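Local coordinates for protein imidazoleglycerol-phosphate dehydratase (Pyrococcus furiosus, PDB 5DNL) that catalyses the dehydration of imidazoleglycerol phosphate to imidazoleacetol phosphate in histidine biosynthesis, using manganese ions at sites shared between subunits, at residues A[91-96]-A[153-158]; A[18-23]-A[40-45]; A[105-110]-A[142-147]. One frame throughout, in Å; residues are numbered along the deposited sequence. Where two conformers were deposited one is given.

Contact 1 (A[91-96]-A[153-158]); sequences VSVDIS and KGLGMA. With 5DL ([(2S)-2-hydroxy-3-(1H-1,2,4-triazol-1-yl)propyl]phosphonic acid), chain F.
The flat group at the heart of this contact is the peptide linking Gly-154 to Leu-155, and Val-91 sits squarely over one of its faces. CB of Val-91 stands 3.8 Å from Gly-154 C, while its two methyls spread over the same face toward the nitrogen and the CA. Gly-154 O, part of the same peptide, takes the helical bond from Ala-158 N. The close fit depends on Gly-154 having no side chain, for the place of a CB there lies 2.6 Å from Val-91 CG2. With CG1 anti to the backbone nitrogen (chi1 178°), Val-91 pushes this methyl to 3.6 Å from Leu-155 CD2, the two side chains crossing at about a right angle. Two residues on, Val-93 CG2 meets Ala-158 CB at 4.0 Å. Cut back to an alanine, Val-91 would lose both methyls, which is likely to open a gap over the peptide and leave Leu-155 CD2 without its closest methyl partner across the contact. The contact thus lays helix 144-162 on strand 87-94, their local axes 7.8 Å apart and inclined by 39°. Leu-155 continues the packing onto Ile-134 and Ile-136 of the adjacent strand 133-140. Lys-153 leads the other way: its extended chain carries NZ to 2.8 Å from phosphonate oxygen O12 of the bound inhibitor, and Arg-76, Arg-98, Ser-171 and Lys-173 of a neighbouring subunit bind the same ligand. Between these two segments the contact is apolar, whereas Lys-153 carries its charge to the inhibitor's phosphonate.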
loop_
_atom_site.group_PDB
_atom_site.type_symbol
_atom_site.label_atom_id
_atom_site.label_comp_id
_atom_site.label_asym_id
_atom_site.label_seq_id
_atom_site.Cartn_x
_atom_site.Cartn_y
_atom_site.Cartn_z
ATOM N N VAL A 91 -11.278 -26.106 -25.813
ATOM C CA VAL A 91 -10.252 -27.013 -26.285
ATOM C C VAL A 91 -9.988 -26.671 -27.738
ATOM O O VAL A 91 -10.918 -26.600 -28.548
ATOM C CB VAL A 91 -10.663 -28.487 -26.155
ATOM C CG1 VAL A 91 -9.559 -29.389 -26.723
ATOM C CG2 VAL A 91 -10.933 -28.802 -24.707
ATOM N N SER A 92 -8.726 -26.413 -28.063
ATOM C CA SER A 92 -8.356 -26.056 -29.431
ATOM C C SER A 92 -7.188 -26.902 -29.872
ATOM O O SER A 92 -6.162 -26.965 -29.167
ATOM C CB SER A 92 -7.998 -24.564 -29.497
ATOM O OG SER A 92 -7.646 -24.148 -30.823
ATOM N N VAL A 93 -7.328 -27.556 -31.035
ATOM C CA VAL A 93 -6.332 -28.482 -31.550
ATOM C C VAL A 93 -5.897 -28.056 -32.943
ATOM O O VAL A 93 -6.720 -27.669 -33.771
ATOM C CB VAL A 93 -6.899 -29.922 -31.600
ATOM C CG1 VAL A 93 -5.942 -30.881 -32.318
ATOM C CG2 VAL A 93 -7.218 -30.428 -30.209
ATOM N N ASP A 94 -4.592 -28.126 -33.189
ATOM C CA ASP A 94 -4.017 -27.983 -34.526
ATOM C C ASP A 94 -3.070 -29.166 -34.710
ATOM O O ASP A 94 -2.038 -29.246 -34.024
ATOM C CB ASP A 94 -3.306 -26.629 -34.641
ATOM C CG ASP A 94 -2.450 -26.496 -35.860
ATOM O OD1 ASP A 94 -2.431 -27.426 -36.684
ATOM O OD2 ASP A 94 -1.767 -25.443 -35.991
ATOM N N ILE A 95 -3.393 -30.088 -35.633
ATOM C CA ILE A 95 -2.532 -31.216 -35.939
ATOM C C ILE A 95 -1.419 -30.694 -36.854
ATOM O O ILE A 95 -1.404 -30.865 -38.075
ATOM C CB ILE A 95 -3.312 -32.420 -36.525
ATOM C CG1 ILE A 95 -4.490 -32.775 -35.608
ATOM C CG2 ILE A 95 -2.398 -33.609 -36.697
ATOM C CD1 ILE A 95 -5.360 -33.923 -36.105
ATOM N N SER A 96 -0.485 -30.010 -36.199
ATOM C CA SER A 96 0.493 -29.128 -36.823
ATOM C C SER A 96 1.854 -29.766 -37.094
ATOM O O SER A 96 2.684 -29.144 -37.750
ATOM C CB SER A 96 0.772 -28.000 -35.831
ATOM O OG SER A 96 1.199 -28.565 -34.592
ATOM N N LYS A 153 -14.127 -34.396 -22.917
ATOM C CA LYS A 153 -15.215 -34.310 -23.912
ATOM C C LYS A 153 -14.795 -33.381 -25.050
ATOM O O LYS A 153 -15.006 -33.673 -26.237
ATOM C CB LYS A 153 -16.498 -33.772 -23.282
ATOM C CG LYS A 153 -17.207 -34.671 -22.289
ATOM C CD LYS A 153 -18.559 -34.077 -21.926
ATOM C CE LYS A 153 -19.394 -34.982 -21.023
ATOM N NZ LYS A 153 -20.775 -34.432 -20.928
ATOM N N GLY A 154 -14.201 -32.248 -24.679
ATOM C CA GLY A 154 -13.742 -31.276 -25.630
ATOM C C GLY A 154 -12.650 -31.759 -26.547
ATOM O O GLY A 154 -12.657 -31.441 -27.727
ATOM N N LEU A 155 -11.674 -32.471 -25.997
ATOM C CA LEU A 155 -10.657 -33.112 -26.834
ATOM C C LEU A 155 -11.291 -34.045 -27.854
ATOM O O LEU A 155 -10.893 -34.048 -29.018
ATOM C CB LEU A 155 -9.645 -33.854 -25.980
ATOM C CG LEU A 155 -8.612 -32.956 -25.298
ATOM C CD1 LEU A 155 -7.920 -33.738 -24.197
ATOM C CD2 LEU A 155 -7.601 -32.415 -26.287
ATOM N N GLY A 156 -12.265 -34.837 -27.415
ATOM C CA GLY A 156 -12.948 -35.742 -28.342
ATOM C C GLY A 156 -13.643 -34.978 -29.446
ATOM O O GLY A 156 -13.437 -35.287 -30.637
ATOM N N MET A 157 -14.420 -33.961 -29.083
ATOM C CA MET A 157 -15.139 -33.151 -30.076
ATOM C C MET A 157 -14.187 -32.433 -31.027
ATOM O O MET A 157 -14.428 -32.377 -32.210
ATOM C CB MET A 157 -16.020 -32.104 -29.401
ATOM C CG MET A 157 -17.192 -32.636 -28.627
ATOM S SD MET A 157 -18.533 -33.174 -29.700
ATOM C CE MET A 157 -18.139 -32.221 -31.140
ATOM N N ALA A 158 -13.114 -31.864 -30.497
ATOM C CA ALA A 158 -12.173 -31.114 -31.319
ATOM C C ALA A 158 -11.459 -32.006 -32.305
ATOM O O ALA A 158 -11.299 -31.649 -33.487
ATOM C CB ALA A 158 -11.170 -30.356 -30.451
HETATM N N1 5DL F . -19.755 -36.300 -14.091
HETATM C C3 5DL F . -21.508 -34.892 -14.121
HETATM N N2 5DL F . -20.772 -35.752 -14.833
HETATM C C8 5DL F . -21.672 -37.662 -18.033
HETATM C C7 5DL F . -21.380 -37.499 -16.540
HETATM C C6 5DL F . -21.028 -36.050 -16.238
HETATM C C5 5DL F . -19.922 -35.728 -12.895
HETATM O O10 5DL F . -24.164 -36.712 -17.758
HETATM P P9 5DL F . -23.013 -36.640 -18.704
HETATM O O11 5DL F . -23.314 -37.187 -20.078
HETATM O O12 5DL F . -22.518 -35.209 -18.852
HETATM O O13 5DL F . -20.293 -38.341 -16.128
HETATM N N4 5DL F . -20.969 -34.871 -12.865
#

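Contact 2 (A[18-23]-A[40-45]); sequences GEIKTN and KDMRIT
Ile-20 and Ile-44 adopt matching torsions, CG1 lying beside the backbone nitrogen in both (chi1 -63° and -60°), which turns both CG2 methyls toward their carbonyl ends and lets Ile-20 CG2 rest 4.3 Å from Ile-44 CB. They are paired residues of a beta-alpha-beta crossover, in which strand 20-21, helix 25-38 and strand 42-48 follow one another and the two strands lie side by side in parallel. The helix covers the face bearing the isoleucines: Ile-20 packs on Leu-31 and Thr-32, and Met-42 on Ala-35. On this face Thr-22 adds CG2, side by side with Ile-44 and 4.2 Å from its CG2; its OG1, set between backbone nitrogen and carbonyl carbon, bonds to Asp-28 of the helix.

The backbone bonding follows the parallel pattern over two bridged pairs. Ile-44 reaches both residues flanking Ile-20, giving its N-H to Glu-19 O at 2.9 Å and accepting from Lys-21 N through its own oxygen, also at 2.9 Å. Strand 8-14 pairs with the other side of strand 42-48, and Glu-13 there forms a salt bridge with Arg-43. Strand 20-21 is one of the two outermost strands of this sheet within the chain. Weaker CA-H contacts supplement the pairing: Arg-43 CA approaches Glu-19 O, and Thr-45 CA lies 3.4 Å from Lys-21 O, its hydrogen aimed at that oxygen with an angle of 156°.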
loop_
_atom_site.group_PDB
_atom_site.type_symbol
_atom_site.label_atom_id
_atom_site.label_comp_id
_atom_site.label_asym_id
_atom_site.label_seq_id
_atom_site.Cartn_x
_atom_site.Cartn_y
_atom_site.Cartn_z
ATOM N N GLY A 18 -14.855 -52.593 -28.098
ATOM C CA GLY A 18 -14.109 -53.226 -27.036
ATOM C C GLY A 18 -14.178 -52.410 -25.778
ATOM O O GLY A 18 -14.846 -51.377 -25.728
ATOM N N GLU A 19 -13.498 -52.907 -24.761
ATOM C CA GLU A 19 -13.506 -52.288 -23.449
ATOM C C GLU A 19 -12.420 -51.209 -23.364
ATOM O O GLU A 19 -11.422 -51.250 -24.078
ATOM C CB GLU A 19 -13.292 -53.348 -22.363
ATOM C CG GLU A 19 -11.886 -53.954 -22.303
ATOM C CD GLU A 19 -11.773 -55.146 -21.365
ATOM O OE1 GLU A 19 -12.765 -55.510 -20.689
ATOM O OE2 GLU A 19 -10.664 -55.712 -21.293
ATOM N N ILE A 20 -12.654 -50.253 -22.476
ATOM C CA ILE A 20 -11.615 -49.332 -22.015
ATOM C C ILE A 20 -11.344 -49.705 -20.568
ATOM O O ILE A 20 -12.147 -49.407 -19.684
ATOM C CB ILE A 20 -12.055 -47.868 -22.146
ATOM C CG1 ILE A 20 -12.283 -47.544 -23.627
ATOM C CG2 ILE A 20 -11.017 -46.944 -21.500
ATOM C CD1 ILE A 20 -12.798 -46.145 -23.890
ATOM N N LYS A 21 -10.202 -50.354 -20.338
ATOM C CA LYS A 21 -9.833 -50.882 -19.037
ATOM C C LYS A 21 -8.368 -50.646 -18.782
ATOM O O LYS A 21 -7.512 -51.403 -19.222
ATOM C CB LYS A 21 -10.141 -52.385 -18.962
ATOM C CG LYS A 21 -11.616 -52.714 -19.002
ATOM C CD LYS A 21 -12.342 -52.305 -17.734
ATOM C CE LYS A 21 -13.840 -52.502 -17.880
ATOM N NZ LYS A 21 -14.543 -52.111 -16.627
ATOM N N THR A 22 -8.073 -49.565 -18.069
ATOM C CA THR A 22 -6.698 -49.189 -17.763
ATOM C C THR A 22 -6.260 -49.525 -16.355
ATOM O O THR A 22 -5.105 -49.271 -16.002
ATOM C CB THR A 22 -6.528 -47.671 -17.923
ATOM O OG1 THR A 22 -7.325 -46.990 -16.943
ATOM C CG2 THR A 22 -6.923 -47.222 -19.308
ATOM N N ASN A 23 -7.162 -50.069 -15.549
ATOM C CA ASN A 23 -6.953 -50.256 -14.102
ATOM C C ASN A 23 -6.877 -48.941 -13.309
ATOM O O ASN A 23 -6.350 -48.906 -12.210
ATOM C CB ASN A 23 -5.748 -51.174 -13.819
ATOM C CG ASN A 23 -5.915 -52.531 -14.454
ATOM O OD1 ASN A 23 -6.849 -53.258 -14.118
ATOM N ND2 ASN A 23 -5.046 -52.865 -15.408
ATOM N N LYS A 40 -15.868 -42.479 -32.168
ATOM C CA LYS A 40 -15.227 -43.715 -32.600
ATOM C C LYS A 40 -15.207 -44.722 -31.472
ATOM O O LYS A 40 -15.020 -44.368 -30.311
ATOM C CB LYS A 40 -13.814 -43.426 -33.121
ATOM C CG LYS A 40 -13.850 -42.730 -34.463
ATOM C CD LYS A 40 -12.487 -42.526 -35.091
ATOM C CE LYS A 40 -12.640 -42.044 -36.530
ATOM N NZ LYS A 40 -11.450 -41.292 -37.024
ATOM N N ASP A 41 -15.444 -45.986 -31.824
ATOM C CA ASP A 41 -15.210 -47.099 -30.929
ATOM C C ASP A 41 -13.709 -47.246 -30.754
ATOM O O ASP A 41 -12.936 -47.026 -31.698
ATOM C CB ASP A 41 -15.757 -48.414 -31.522
ATOM C CG ASP A 41 -17.275 -48.464 -31.560
ATOM O OD1 ASP A 41 -17.916 -48.218 -30.517
ATOM O OD2 ASP A 41 -17.824 -48.778 -32.637
ATOM N N MET A 42 -13.289 -47.606 -29.550
ATOM C CA MET A 42 -11.914 -48.034 -29.361
ATOM C C MET A 42 -11.763 -49.025 -28.220
ATOM O O MET A 42 -12.563 -49.066 -27.284
ATOM C CB MET A 42 -10.962 -46.834 -29.202
ATOM C CG MET A 42 -11.319 -45.853 -28.110
ATOM S SD MET A 42 -10.214 -44.400 -28.122
ATOM C CE MET A 42 -10.817 -43.415 -29.480
ATOM N N ARG A 43 -10.722 -49.840 -28.341
ATOM C CA ARG A 43 -10.354 -50.792 -27.327
ATOM C C ARG A 43 -9.067 -50.284 -26.719
ATOM O O ARG A 43 -8.136 -50.000 -27.436
ATOM C CB ARG A 43 -10.119 -52.165 -27.955
ATOM C CG ARG A 43 -9.653 -53.227 -26.963
ATOM C CD ARG A 43 -9.703 -54.616 -27.582
ATOM N NE ARG A 43 -9.188 -55.637 -26.669
ATOM C CZ ARG A 43 -7.899 -55.931 -26.470
ATOM N NH1 ARG A 43 -6.922 -55.293 -27.119
ATOM N NH2 ARG A 43 -7.580 -56.889 -25.603
ATOM N N ILE A 44 -9.045 -50.142 -25.399
ATOM C CA ILE A 44 -7.857 -49.677 -24.695
ATOM C C ILE A 44 -7.636 -50.586 -23.503
ATOM O O ILE A 44 -8.535 -50.785 -22.692
ATOM C CB ILE A 44 -7.997 -48.200 -24.235
ATOM C CG1 ILE A 44 -8.222 -47.274 -25.432
ATOM C CG2 ILE A 44 -6.748 -47.779 -23.454
ATOM C CD1 ILE A 44 -8.442 -45.816 -25.072
ATOM N N THR A 45 -6.431 -51.139 -23.399
ATOM C CA THR A 45 -6.037 -51.939 -22.251
ATOM C C THR A 45 -4.668 -51.457 -21.789
ATOM O O THR A 45 -3.846 -51.070 -22.612
ATOM C CB THR A 45 -5.997 -53.452 -22.572
ATOM O OG1 THR A 45 -5.010 -53.714 -23.567
ATOM C CG2 THR A 45 -7.341 -53.913 -23.074
#

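Contact 3 (A[105-110]-A[142-147]); sequences VNIKDA and ENAHHI. With MN (manganese (II) ion), chain E; MN (manganese (II) ion), chain D; 5DL ([(2S)-2-hydroxy-3-(1H-1,2,4-triazol-1-yl)propyl]phosphonic acid), chain F.
The N-terminus of helix 144-162, whose first turn carries the manganese ligands His-145 and His-146, is docked on loop 105-110 by a backbone bond from Ala-144 N to Asp-109 O, 3.0 Å long. Glu-142 O is gripped twice: Lys-108 N comes in the carbonyl plane, on a lone pair, at 3.0 Å, while Asp-109 N makes a nearly straight bond of 2.9 Å from 38° above that plane. Asn-143 is the N-cap: its OD1 accepts from His-146 N on an in-plane lone pair (3.0 Å), and Ser-117 of another neighbouring subunit, not the one that binds the phosphonate, also holds its side chain.

Beneath these bonds, Ile-107 CG2 presses on Ala-144 CB at 3.5 Å, and Ile-147 crosses Ile-107 and Val-105 at a slant. Toward the surface, the extended Lys-108 side chain runs alongside Glu-142, its CD 3.6 Å from the carboxylate carbon CD; the NZ to OE2 salt bridge is long. The carboxylates of Asp-109 and Glu-142, turned 88° to each other, approach to 4.2 Å between OD2 and OE1. A water donating to both bridges them, and Lys-120 of that subunit pairs with Asp-109, which probably eases their repulsion.

Past the cap, NE2 of His-145 and of His-146 each bind a different manganese at 2.3 Å: CG lies anti to the backbone nitrogen in His-145 (chi1 -172°) but beside it in His-146, sending the imidazoles apart. The inhibitor's triazole bridges the metals through N1 and N4. Its hydroxyl O13, His-29, Glu-149 and that subunit's His-53 complete the first site; His-52, Glu-56 and Glu-121 of that subunit and a water complete the second. Loop bonds and N-cap probably help fix this helix start, and ND1 bonds to Glu-111 (His-145) and Asp-86 (His-146) orient the rings.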
loop_
_atom_site.group_PDB
_atom_site.type_symbol
_atom_site.label_atom_id
_atom_site.label_comp_id
_atom_site.label_asym_id
_atom_site.label_seq_id
_atom_site.Cartn_x
_atom_site.Cartn_y
_atom_site.Cartn_z
ATOM N N VAL A 105 -6.057 -24.530 -16.285
ATOM C CA VAL A 105 -7.246 -24.780 -15.478
ATOM C C VAL A 105 -7.070 -24.198 -14.085
ATOM O O VAL A 105 -5.946 -23.841 -13.669
ATOM C CB VAL A 105 -7.587 -26.292 -15.410
ATOM C CG1 VAL A 105 -7.850 -26.827 -16.800
ATOM C CG2 VAL A 105 -6.484 -27.111 -14.754
ATOM N N ASN A 106 -8.185 -24.096 -13.376
ATOM C CA ASN A 106 -8.216 -23.486 -12.050
ATOM C C ASN A 106 -9.259 -24.222 -11.242
ATOM O O ASN A 106 -10.448 -23.894 -11.278
ATOM C CB ASN A 106 -8.527 -21.987 -12.129
ATOM C CG ASN A 106 -8.442 -21.301 -10.775
ATOM O OD1 ASN A 106 -8.097 -21.910 -9.774
ATOM N ND2 ASN A 106 -8.751 -20.012 -10.753
ATOM N N ILE A 107 -8.807 -25.281 -10.589
ATOM C CA ILE A 107 -9.687 -26.130 -9.805
ATOM C C ILE A 107 -9.815 -25.573 -8.401
ATOM O O ILE A 107 -8.806 -25.478 -7.682
ATOM C CB ILE A 107 -9.141 -27.555 -9.748
ATOM C CG1 ILE A 107 -9.116 -28.189 -11.147
ATOM C CG2 ILE A 107 -9.971 -28.401 -8.799
ATOM C CD1 ILE A 107 -8.480 -29.557 -11.204
ATOM N N LYS A 108 -11.030 -25.205 -8.013
ATOM C CA LYS A 108 -11.316 -24.672 -6.673
ATOM C C LYS A 108 -11.705 -25.807 -5.738
ATOM O O LYS A 108 -11.223 -25.870 -4.630
ATOM C CB LYS A 108 -12.405 -23.611 -6.711
ATOM C CG LYS A 108 -12.735 -23.011 -5.341
ATOM C CD LYS A 108 -13.716 -21.856 -5.431
ATOM C CE LYS A 108 -13.964 -21.224 -4.067
ATOM N NZ LYS A 108 -15.131 -20.301 -4.100
ATOM N N ASP A 109 -12.598 -26.686 -6.188
ATOM C CA ASP A 109 -13.071 -27.803 -5.371
ATOM C C ASP A 109 -12.433 -29.099 -5.889
ATOM O O ASP A 109 -12.862 -29.686 -6.900
ATOM C CB ASP A 109 -14.595 -27.899 -5.400
ATOM C CG ASP A 109 -15.311 -26.575 -5.028
ATOM O OD1 ASP A 109 -14.798 -25.795 -4.208
ATOM O OD2 ASP A 109 -16.417 -26.349 -5.567
ATOM N N ALA A 110 -11.367 -29.523 -5.228
ATOM C CA ALA A 110 -10.609 -30.685 -5.650
ATOM C C ALA A 110 -11.403 -31.964 -5.445
ATOM O O ALA A 110 -12.316 -32.028 -4.613
ATOM C CB ALA A 110 -9.298 -30.752 -4.882
ATOM N N GLU A 142 -15.375 -24.425 -11.154
ATOM C CA GLU A 142 -14.793 -24.706 -9.838
ATOM C C GLU A 142 -14.544 -26.190 -9.571
ATOM O O GLU A 142 -13.566 -26.539 -8.926
ATOM C CB GLU A 142 -15.713 -24.125 -8.750
ATOM C CG GLU A 142 -15.917 -22.617 -8.970
ATOM C CD GLU A 142 -16.412 -21.839 -7.777
ATOM O OE1 GLU A 142 -17.019 -22.430 -6.880
ATOM O OE2 GLU A 142 -16.196 -20.613 -7.745
ATOM N N ASN A 143 -15.440 -27.064 -10.027
ATOM C CA ASN A 143 -15.397 -28.474 -9.671
ATOM C C ASN A 143 -14.383 -29.278 -10.495
ATOM O O ASN A 143 -14.406 -29.251 -11.726
ATOM C CB ASN A 143 -16.782 -29.094 -9.847
ATOM C CG ASN A 143 -16.828 -30.528 -9.415
ATOM O OD1 ASN A 143 -16.443 -31.411 -10.158
ATOM N ND2 ASN A 143 -17.264 -30.773 -8.181
ATOM N N ALA A 144 -13.489 -29.999 -9.834
ATOM C CA ALA A 144 -12.408 -30.712 -10.539
ATOM C C ALA A 144 -12.924 -31.689 -11.595
ATOM O O ALA A 144 -12.413 -31.735 -12.691
ATOM C CB ALA A 144 -11.527 -31.472 -9.553
ATOM N N HIS A 145 -13.911 -32.488 -11.231
ATOM C CA HIS A 145 -14.438 -33.526 -12.126
ATOM C C HIS A 145 -15.092 -32.854 -13.321
ATOM O O HIS A 145 -14.881 -33.276 -14.470
ATOM C CB HIS A 145 -15.461 -34.352 -11.340
ATOM C CG HIS A 145 -15.986 -35.579 -12.015
ATOM N ND1 HIS A 145 -16.182 -36.740 -11.303
ATOM C CD2 HIS A 145 -16.468 -35.815 -13.256
ATOM C CE1 HIS A 145 -16.714 -37.658 -12.093
ATOM N NE2 HIS A 145 -16.903 -37.123 -13.278
ATOM N N HIS A 146 -15.878 -31.806 -13.081
ATOM C CA HIS A 146 -16.566 -31.118 -14.178
ATOM C C HIS A 146 -15.549 -30.484 -15.145
ATOM O O HIS A 146 -15.703 -30.569 -16.362
ATOM C CB HIS A 146 -17.520 -30.061 -13.669
ATOM C CG HIS A 146 -18.643 -30.612 -12.850
ATOM N ND1 HIS A 146 -19.401 -29.825 -12.008
ATOM C CD2 HIS A 146 -19.132 -31.871 -12.737
ATOM C CE1 HIS A 146 -20.324 -30.568 -11.433
ATOM N NE2 HIS A 146 -20.175 -31.815 -11.838
ATOM N N ILE A 147 -14.499 -29.884 -14.594
ATOM C CA ILE A 147 -13.455 -29.245 -15.405
ATOM C C ILE A 147 -12.703 -30.280 -16.236
ATOM O O ILE A 147 -12.538 -30.115 -17.454
ATOM C CB ILE A 147 -12.483 -28.421 -14.523
ATOM C CG1 ILE A 147 -13.210 -27.215 -13.936
ATOM C CG2 ILE A 147 -11.272 -27.975 -15.322
ATOM C CD1 ILE A 147 -12.515 -26.571 -12.744
HETATM MN MN MN E . -18.434 -37.942 -14.850
HETATM MN MN MN D . -21.565 -33.508 -11.140
HETATM N N1 5DL F . -19.755 -36.300 -14.091
HETATM C C3 5DL F . -21.508 -34.892 -14.121
HETATM N N2 5DL F . -20.772 -35.752 -14.833
HETATM C C8 5DL F . -21.672 -37.662 -18.033
HETATM C C7 5DL F . -21.380 -37.499 -16.540
HETATM C C6 5DL F . -21.028 -36.050 -16.238
HETATM C C5 5DL F . -19.922 -35.728 -12.895
HETATM O O10 5DL F . -24.164 -36.712 -17.758
HETATM P P9 5DL F . -23.013 -36.640 -18.704
HETATM O O11 5DL F . -23.314 -37.187 -20.078
HETATM O O12 5DL F . -22.518 -35.209 -18.852
HETATM O O13 5DL F . -20.293 -38.341 -16.128
HETATM N N4 5DL F . -20.969 -34.871 -12.865
HETATM O O HOH W 1 -18.052 -28.406 -6.662
HETATM O O HOH W 2 -18.699 -24.480 -6.567
HETATM O O HOH W 3 -23.188 -32.926 -12.513
#

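How the contacts relate
Contact 1 is wholly buried near the middle of the chain, whereas contacts 2 and 3 are partly buried and farther out. Contacts 1 and 3 share helix 144-162: contact 3 fastens its start to a loop through backbone bonds and apolar packing, with charged side chains at its rim, and contact 1 lays a later turn on a sheet with apolar groups. Residues of both contacts reach one inhibitor, at its phosphonate in contact 1 and, through manganese, at its triazole in contact 3. Contact 2, across the chain's centre from contact 1, belongs to the other four-stranded sheet and combines strand pairing with apolar packing; its two segments touch neither another subunit nor a ligand.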